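PDB 4PAG: periplasmic binding protein from Sulfurospirillum deleyianum, which probably captures a solute in the periplasm and hands it to an ABC transporter, and holds a bound histidine in the crystal. Local coordinates for residues I30-Y35 with D270-F275; K159-S164 with K287-R292; K246-V249 with V253-K256. All blocks are in the same frame, centred on the assembly; numbering follows the deposited sequence.

Interaction 1 (I30-Y35 with D270-F275); sequences ISFMIY and DRPPSF
The phenyl ring of F32 meets the pyrrolidine ring of P272, while the F275 ring sits against the helix backbone at F32 and M33. Outside the two segments, F266 stacks on the F32 ring. The contact is a cis-proline loop leading into helix 277-288, laid against helix 28-37 in the middle of this two-lobed binding-protein fold. One ring carbon of F32 does most of the touching: CE2 is 3.4 Å from P272 CG and 3.5 Å from P272 CD. The cis peptide between R271 and P272 is part of the turn that presents this proline. F275 CG sits between its own backbone N and carbonyl carbon (chi1 75°), and this brings ring atom CE1 to 3.5 Å from the carbonyl O of F32 and CD1 to 3.9 Å from M33 CA. Past CB, the selenomethionine side chain of M33 packs on V130, F131 and L134 of helix 127-138. Farther along the loop, the buried carboxylate of D270 is paired with R271 in a salt bridge from NE to OD2, and R271 NH2 also forms salt bridges with E177 and E185. The P272 side chain is about 13 Å from the bound histidine. Between P272 and F275 in the loop, S274 OG caps M276 N in the turn into helix 277-288.

Interaction 2 (K159-S164 with K287-R292); sequences KTFVAS and KLYPTR
The carbonyl O of F161 is gripped twice by S164, from its backbone N at 3.0 Å and from its hydroxyl OG at 2.6 Å. The OG arrives in the carbonyl plane on a lone pair, with a C=O...O angle of 140°, holding S164 against the turn that begins at F161. From the same residue the phenyl ring reaches across to the chain that leaves helix 277-288. With CG anti to the backbone N (chi1 169°), it sends its CZ edge to Y289 CB at 3.7 Å, near the plane of the F161 ring. The two rings form an offset edge-to-face pair with planes at 75°, the edge of F161 toward the face of Y289. Nearby, F161 CE1 lies 3.4 Å from R292 O, and R292 CB touches the same edge. Replacing F161 by an alanine is likely to take the aromatic edge from the Y289 face and open a gap beside R292 CB. The polar ends turn elsewhere: Y289 OH bonds to G199 O and T171 N, and R292 NH2 forms a salt bridge with E169. Between the segments themselves, then, the contact is mainly aromatic and apolar, and Y289 is positioned for it by its hydroxyl bonds to G199 and T171.

Interaction 3 (K246-V249 with V253-K256); sequences KWAV and VQNK
This is a local contact at the edge of the chain, between a 3-10 segment and the short helix 251-254 that follows it, joined by one side-chain-to-backbone hydrogen bond and a valine packed on the turn. The helix ends in a Schellman motif at K256, whose N bonds back to V253 O at 3.1 Å, before the chain enters strand 258-260, an outermost strand of the parallel sheet. V253 points at the 3-10 turn: its CB and CG2 are each 3.4 Å from W247 O, and CG1, anti to the backbone N (chi1 169°), reaches A248 CA at 4.0 Å. The indole of W247 packs elsewhere, with F219 and F237 meeting it edge-to-face. V241 of helix 235-243 touches both W247 and V253. Q254 lies on the exposed side of the helix, close to a crystal neighbour, and its chain bends at chi2 (-70°) to carry the amide back to the turn. There A248 O lies nearly in the amide plane of Q254, while the donor is tilted a little out of the carbonyl plane. The bond from Q254 NE2 to A248 O is short and nearly straight, 2.8 Å with an N-H...O angle of 172°.

How the interactions relate
Along the chain interactions 1 and 2 cross, their segments alternating in the order 30-35, 159-164, 270-275 and 287-292, and interaction 3 is nested inside the loops both close. Interactions 1 and 2 have centres 25 Å apart. Interaction 3 is 33 Å from interaction 1 and 24 Å from interaction 2 between centres, with nearest atoms about 17 and 8 Å apart. None touches another. Helix 277-288 runs from the loop of interaction 1, buried near the middle of the chain, out to the periphery, where the C-terminal part of helix 141-163 meets the chain leaving it. It thus joins the first two contacts, whereas interaction 3 is a local closure just before edge strand 258-260.

Interaction 1 (I30-Y35 with D270-F275)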
# COMPACT_ATOMS: atom_id res chain seq x y z
N ILE A 30 5.73 -2.79 5.54
CA ILE A 30 7.18 -2.79 5.77
C ILE A 30 7.87 -3.95 5.08
O ILE A 30 8.88 -3.76 4.40
CB ILE A 30 7.51 -2.86 7.28
CG1 ILE A 30 6.70 -1.84 8.09
CG2 ILE A 30 9.01 -2.67 7.48
CD1 ILE A 30 6.88 -0.39 7.68
N SER A 31 7.34 -5.15 5.27
CA SER A 31 7.88 -6.34 4.63
C SER A 31 7.90 -6.20 3.10
O SER A 31 8.90 -6.55 2.48
CB SER A 31 7.10 -7.58 5.06
OG SER A 31 7.24 -7.74 6.47
N PHE A 32 6.83 -5.68 2.51
CA PHE A 32 6.78 -5.49 1.05
C PHE A 32 7.88 -4.53 0.57
O PHE A 32 8.49 -4.74 -0.46
CB PHE A 32 5.41 -4.97 0.59
CG PHE A 32 4.29 -5.99 0.66
CD1 PHE A 32 4.44 -7.22 1.27
CD2 PHE A 32 3.04 -5.66 0.13
CE1 PHE A 32 3.38 -8.13 1.33
CE2 PHE A 32 1.98 -6.56 0.18
CZ PHE A 32 2.14 -7.79 0.79
N MSE A 33 8.12 -3.48 1.34
CA MSE A 33 9.13 -2.47 1.00
C MSE A 33 10.53 -3.02 1.12
O MSE A 33 11.40 -2.76 0.28
CB MSE A 33 8.90 -1.27 1.92
CG MSE A 33 9.88 -0.14 1.66
SE MSE A 33 9.17 1.51 2.49
CE MSE A 33 8.58 0.83 4.23
N ILE A 34 10.78 -3.80 2.18
CA ILE A 34 12.08 -4.45 2.33
C ILE A 34 12.31 -5.41 1.15
O ILE A 34 13.43 -5.50 0.64
CB ILE A 34 12.19 -5.22 3.65
CG1 ILE A 34 12.14 -4.25 4.84
CG2 ILE A 34 13.48 -6.03 3.70
CD1 ILE A 34 11.93 -4.93 6.19
N TYR A 35 11.26 -6.10 0.72
CA TYR A 35 11.37 -7.02 -0.41
C TYR A 35 12.00 -6.34 -1.63
O TYR A 35 12.94 -6.86 -2.22
CB TYR A 35 10.03 -7.67 -0.80
CG TYR A 35 10.22 -8.44 -2.08
CD1 TYR A 35 10.75 -9.73 -2.06
CD2 TYR A 35 10.00 -7.84 -3.31
CE1 TYR A 35 11.02 -10.41 -3.24
CE2 TYR A 35 10.26 -8.50 -4.48
CZ TYR A 35 10.77 -9.78 -4.45
OH TYR A 35 11.01 -10.43 -5.64
N ASP A 270 -4.24 -0.61 -1.13
CA ASP A 270 -4.66 -0.89 0.25
C ASP A 270 -4.51 -2.39 0.59
O ASP A 270 -4.38 -3.21 -0.31
CB ASP A 270 -6.12 -0.46 0.40
CG ASP A 270 -6.58 -0.37 1.84
OD1 ASP A 270 -5.73 -0.30 2.76
OD2 ASP A 270 -7.81 -0.36 2.06
N ARG A 271 -4.51 -2.73 1.88
CA ARG A 271 -4.57 -4.13 2.31
C ARG A 271 -3.37 -4.93 1.78
O ARG A 271 -3.54 -6.00 1.22
CB ARG A 271 -5.90 -4.78 1.86
CG ARG A 271 -7.15 -3.96 2.11
CD ARG A 271 -7.39 -3.66 3.59
NE ARG A 271 -8.42 -2.64 3.77
CZ ARG A 271 -8.96 -2.29 4.94
NH1 ARG A 271 -8.61 -2.89 6.07
NH2 ARG A 271 -9.87 -1.33 4.98
N PRO A 272 -2.15 -4.41 1.99
CA PRO A 272 -1.77 -3.28 2.81
C PRO A 272 -1.58 -1.94 2.09
O PRO A 272 -1.33 -1.91 0.88
CB PRO A 272 -0.40 -3.70 3.33
CG PRO A 272 0.19 -4.43 2.15
CD PRO A 272 -0.96 -5.13 1.48
N PRO A 273 -1.65 -0.83 2.85
CA PRO A 273 -1.04 0.41 2.40
C PRO A 273 0.44 0.12 2.17
O PRO A 273 1.06 -0.59 2.96
CB PRO A 273 -1.20 1.35 3.60
CG PRO A 273 -2.14 0.69 4.53
CD PRO A 273 -2.13 -0.77 4.23
N SER A 274 1.00 0.60 1.06
CA SER A 274 2.41 0.35 0.77
C SER A 274 2.93 1.29 -0.31
O SER A 274 2.18 2.07 -0.91
CB SER A 274 2.62 -1.10 0.31
OG SER A 274 2.26 -1.26 -1.06
N PHE A 275 4.23 1.18 -0.54
CA PHE A 275 4.91 1.90 -1.62
C PHE A 275 4.27 1.70 -3.00
O PHE A 275 4.50 2.49 -3.91
CB PHE A 275 6.37 1.44 -1.68
CG PHE A 275 6.53 0.10 -2.29
CD1 PHE A 275 6.45 -1.04 -1.52
CD2 PHE A 275 6.72 -0.03 -3.67
CE1 PHE A 275 6.57 -2.30 -2.11
CE2 PHE A 275 6.84 -1.28 -4.25
CZ PHE A 275 6.76 -2.42 -3.47

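Interaction 2 (K159-S164 with K287-R292)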
# COMPACT_ATOMS: atom_id res chain seq x y z
N LYS A 159 1.42 15.36 -7.75
CA LYS A 159 1.13 16.57 -6.96
C LYS A 159 0.87 17.79 -7.84
O LYS A 159 -0.07 18.55 -7.60
CB LYS A 159 2.28 16.88 -6.01
CG LYS A 159 1.98 17.99 -5.01
CD LYS A 159 3.16 18.28 -4.10
CE LYS A 159 2.73 19.21 -2.97
NZ LYS A 159 3.87 19.95 -2.36
N THR A 160 1.71 17.96 -8.85
CA THR A 160 1.56 19.06 -9.78
C THR A 160 0.27 18.92 -10.59
O THR A 160 -0.46 19.90 -10.74
CB THR A 160 2.79 19.17 -10.69
OG1 THR A 160 3.93 19.44 -9.88
CG2 THR A 160 2.63 20.29 -11.70
N PHE A 161 -0.04 17.72 -11.06
CA PHE A 161 -1.30 17.49 -11.77
C PHE A 161 -2.54 17.77 -10.89
O PHE A 161 -3.45 18.49 -11.31
CB PHE A 161 -1.38 16.08 -12.35
CG PHE A 161 -2.75 15.73 -12.86
CD1 PHE A 161 -3.26 16.36 -13.98
CD2 PHE A 161 -3.55 14.81 -12.19
CE1 PHE A 161 -4.53 16.07 -14.44
CE2 PHE A 161 -4.82 14.52 -12.65
CZ PHE A 161 -5.31 15.15 -13.78
N VAL A 162 -2.57 17.20 -9.69
CA VAL A 162 -3.72 17.37 -8.80
C VAL A 162 -3.92 18.86 -8.44
O VAL A 162 -5.06 19.34 -8.40
CB VAL A 162 -3.60 16.48 -7.55
CG1 VAL A 162 -4.66 16.84 -6.52
CG2 VAL A 162 -3.76 15.02 -7.94
N ALA A 163 -2.83 19.58 -8.21
CA ALA A 163 -2.91 21.03 -7.97
C ALA A 163 -3.59 21.80 -9.11
O ALA A 163 -4.18 22.86 -8.88
CB ALA A 163 -1.52 21.61 -7.70
N SER A 164 -3.52 21.29 -10.34
CA SER A 164 -4.17 21.94 -11.49
C SER A 164 -5.69 21.72 -11.58
O SER A 164 -6.35 22.31 -12.43
CB SER A 164 -3.50 21.51 -12.80
OG SER A 164 -3.92 20.22 -13.21
N LYS A 287 -8.18 7.13 -13.68
CA LYS A 287 -9.60 6.78 -13.66
C LYS A 287 -10.48 7.97 -13.24
O LYS A 287 -11.58 8.11 -13.74
CB LYS A 287 -9.84 5.59 -12.74
CG LYS A 287 -9.10 4.31 -13.13
CD LYS A 287 -9.35 3.90 -14.58
CE LYS A 287 -8.67 2.58 -14.90
NZ LYS A 287 -8.49 2.42 -16.36
N LEU A 288 -9.99 8.81 -12.33
CA LEU A 288 -10.74 9.99 -11.88
C LEU A 288 -10.79 11.10 -12.95
O LEU A 288 -11.76 11.86 -13.02
CB LEU A 288 -10.14 10.55 -10.60
CG LEU A 288 -10.10 9.65 -9.35
CD1 LEU A 288 -9.47 10.42 -8.19
CD2 LEU A 288 -11.49 9.15 -8.98
N TYR A 289 -9.75 11.19 -13.76
CA TYR A 289 -9.55 12.28 -14.71
C TYR A 289 -9.17 11.73 -16.08
O TYR A 289 -8.07 11.98 -16.57
CB TYR A 289 -8.49 13.25 -14.18
CG TYR A 289 -8.91 13.81 -12.86
CD1 TYR A 289 -9.94 14.74 -12.79
CD2 TYR A 289 -8.35 13.35 -11.66
CE1 TYR A 289 -10.37 15.24 -11.58
CE2 TYR A 289 -8.79 13.85 -10.44
CZ TYR A 289 -9.81 14.79 -10.41
OH TYR A 289 -10.27 15.31 -9.23
N PRO A 290 -10.08 10.96 -16.70
CA PRO A 290 -9.76 10.29 -17.97
C PRO A 290 -9.39 11.25 -19.11
O PRO A 290 -8.62 10.87 -19.99
CB PRO A 290 -11.02 9.50 -18.31
CG PRO A 290 -12.10 10.06 -17.46
CD PRO A 290 -11.45 10.65 -16.24
N THR A 291 -9.92 12.47 -19.09
CA THR A 291 -9.59 13.44 -20.13
C THR A 291 -8.43 14.37 -19.73
O THR A 291 -7.70 14.83 -20.60
CB THR A 291 -10.82 14.27 -20.53
OG1 THR A 291 -11.30 15.01 -19.40
CG2 THR A 291 -11.91 13.37 -21.05
N ARG A 292 -8.25 14.64 -18.44
CA ARG A 292 -7.22 15.59 -17.99
C ARG A 292 -5.89 14.92 -17.64
O ARG A 292 -4.84 15.54 -17.74
CB ARG A 292 -7.71 16.38 -16.78
CG ARG A 292 -8.86 17.36 -17.03
CD ARG A 292 -9.76 17.41 -15.80
NE ARG A 292 -10.52 18.64 -15.62
CZ ARG A 292 -10.00 19.81 -15.22
NH1 ARG A 292 -8.70 19.95 -15.00
NH2 ARG A 292 -10.79 20.86 -15.08

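Interaction 3 (K246-V249 with V253-K256)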
# COMPACT_ATOMS: atom_id res chain seq x y z
N LYS A 246 -30.30 -3.48 -9.26
CA LYS A 246 -30.47 -2.34 -8.36
C LYS A 246 -29.30 -1.34 -8.41
O LYS A 246 -29.49 -0.16 -8.16
CB LYS A 246 -30.67 -2.81 -6.92
CG LYS A 246 -29.38 -3.22 -6.23
CD LYS A 246 -29.67 -3.85 -4.90
CE LYS A 246 -28.49 -3.74 -3.96
NZ LYS A 246 -28.97 -3.97 -2.57
N TRP A 247 -28.10 -1.82 -8.73
CA TRP A 247 -26.95 -0.92 -8.80
C TRP A 247 -26.97 -0.01 -10.02
O TRP A 247 -26.25 0.98 -10.06
CB TRP A 247 -25.65 -1.71 -8.76
CG TRP A 247 -25.47 -2.41 -7.47
CD1 TRP A 247 -25.84 -3.69 -7.19
CD2 TRP A 247 -24.91 -1.87 -6.27
NE1 TRP A 247 -25.53 -3.99 -5.89
CE2 TRP A 247 -24.95 -2.89 -5.30
CE3 TRP A 247 -24.36 -0.64 -5.93
CZ2 TRP A 247 -24.49 -2.71 -4.01
CZ3 TRP A 247 -23.89 -0.46 -4.64
CH2 TRP A 247 -23.95 -1.49 -3.70
N ALA A 248 -27.80 -0.32 -11.01
CA ALA A 248 -27.92 0.51 -12.21
C ALA A 248 -28.52 1.89 -11.92
O ALA A 248 -28.51 2.75 -12.79
CB ALA A 248 -28.74 -0.21 -13.27
N VAL A 249 -29.08 2.10 -10.73
CA VAL A 249 -29.50 3.45 -10.31
C VAL A 249 -28.33 4.44 -10.28
O VAL A 249 -28.52 5.64 -10.44
CB VAL A 249 -30.23 3.43 -8.95
CG1 VAL A 249 -29.31 2.98 -7.81
CG2 VAL A 249 -30.79 4.79 -8.64
N VAL A 253 -22.31 3.51 -12.46
CA VAL A 253 -22.56 2.19 -13.02
C VAL A 253 -23.04 2.32 -14.47
O VAL A 253 -22.57 1.59 -15.35
CB VAL A 253 -23.55 1.38 -12.15
CG1 VAL A 253 -24.02 0.12 -12.86
CG2 VAL A 253 -22.90 1.04 -10.82
N GLN A 254 -23.96 3.25 -14.71
CA GLN A 254 -24.40 3.61 -16.07
C GLN A 254 -23.25 3.98 -16.99
O GLN A 254 -23.21 3.56 -18.14
CB GLN A 254 -25.38 4.78 -16.02
CG GLN A 254 -26.71 4.45 -15.36
CD GLN A 254 -27.56 3.51 -16.19
OE1 GLN A 254 -27.43 3.46 -17.41
NE2 GLN A 254 -28.43 2.77 -15.54
N ASN A 255 -22.31 4.77 -16.47
CA ASN A 255 -21.15 5.20 -17.24
C ASN A 255 -19.98 4.20 -17.23
O ASN A 255 -18.96 4.46 -17.85
CB ASN A 255 -20.66 6.56 -16.73
CG ASN A 255 -21.69 7.66 -16.89
OD1 ASN A 255 -22.44 7.68 -17.85
ND2 ASN A 255 -21.72 8.58 -15.94
N LYS A 256 -20.15 3.07 -16.54
CA LYS A 256 -19.11 2.04 -16.43
C LYS A 256 -17.81 2.58 -15.82
O LYS A 256 -16.72 2.11 -16.12
CB LYS A 256 -18.84 1.38 -17.78
CG LYS A 256 -20.10 0.86 -18.47
CD LYS A 256 -19.84 0.60 -19.94
CE LYS A 256 -20.87 -0.35 -20.53
NZ LYS A 256 -22.26 0.17 -20.45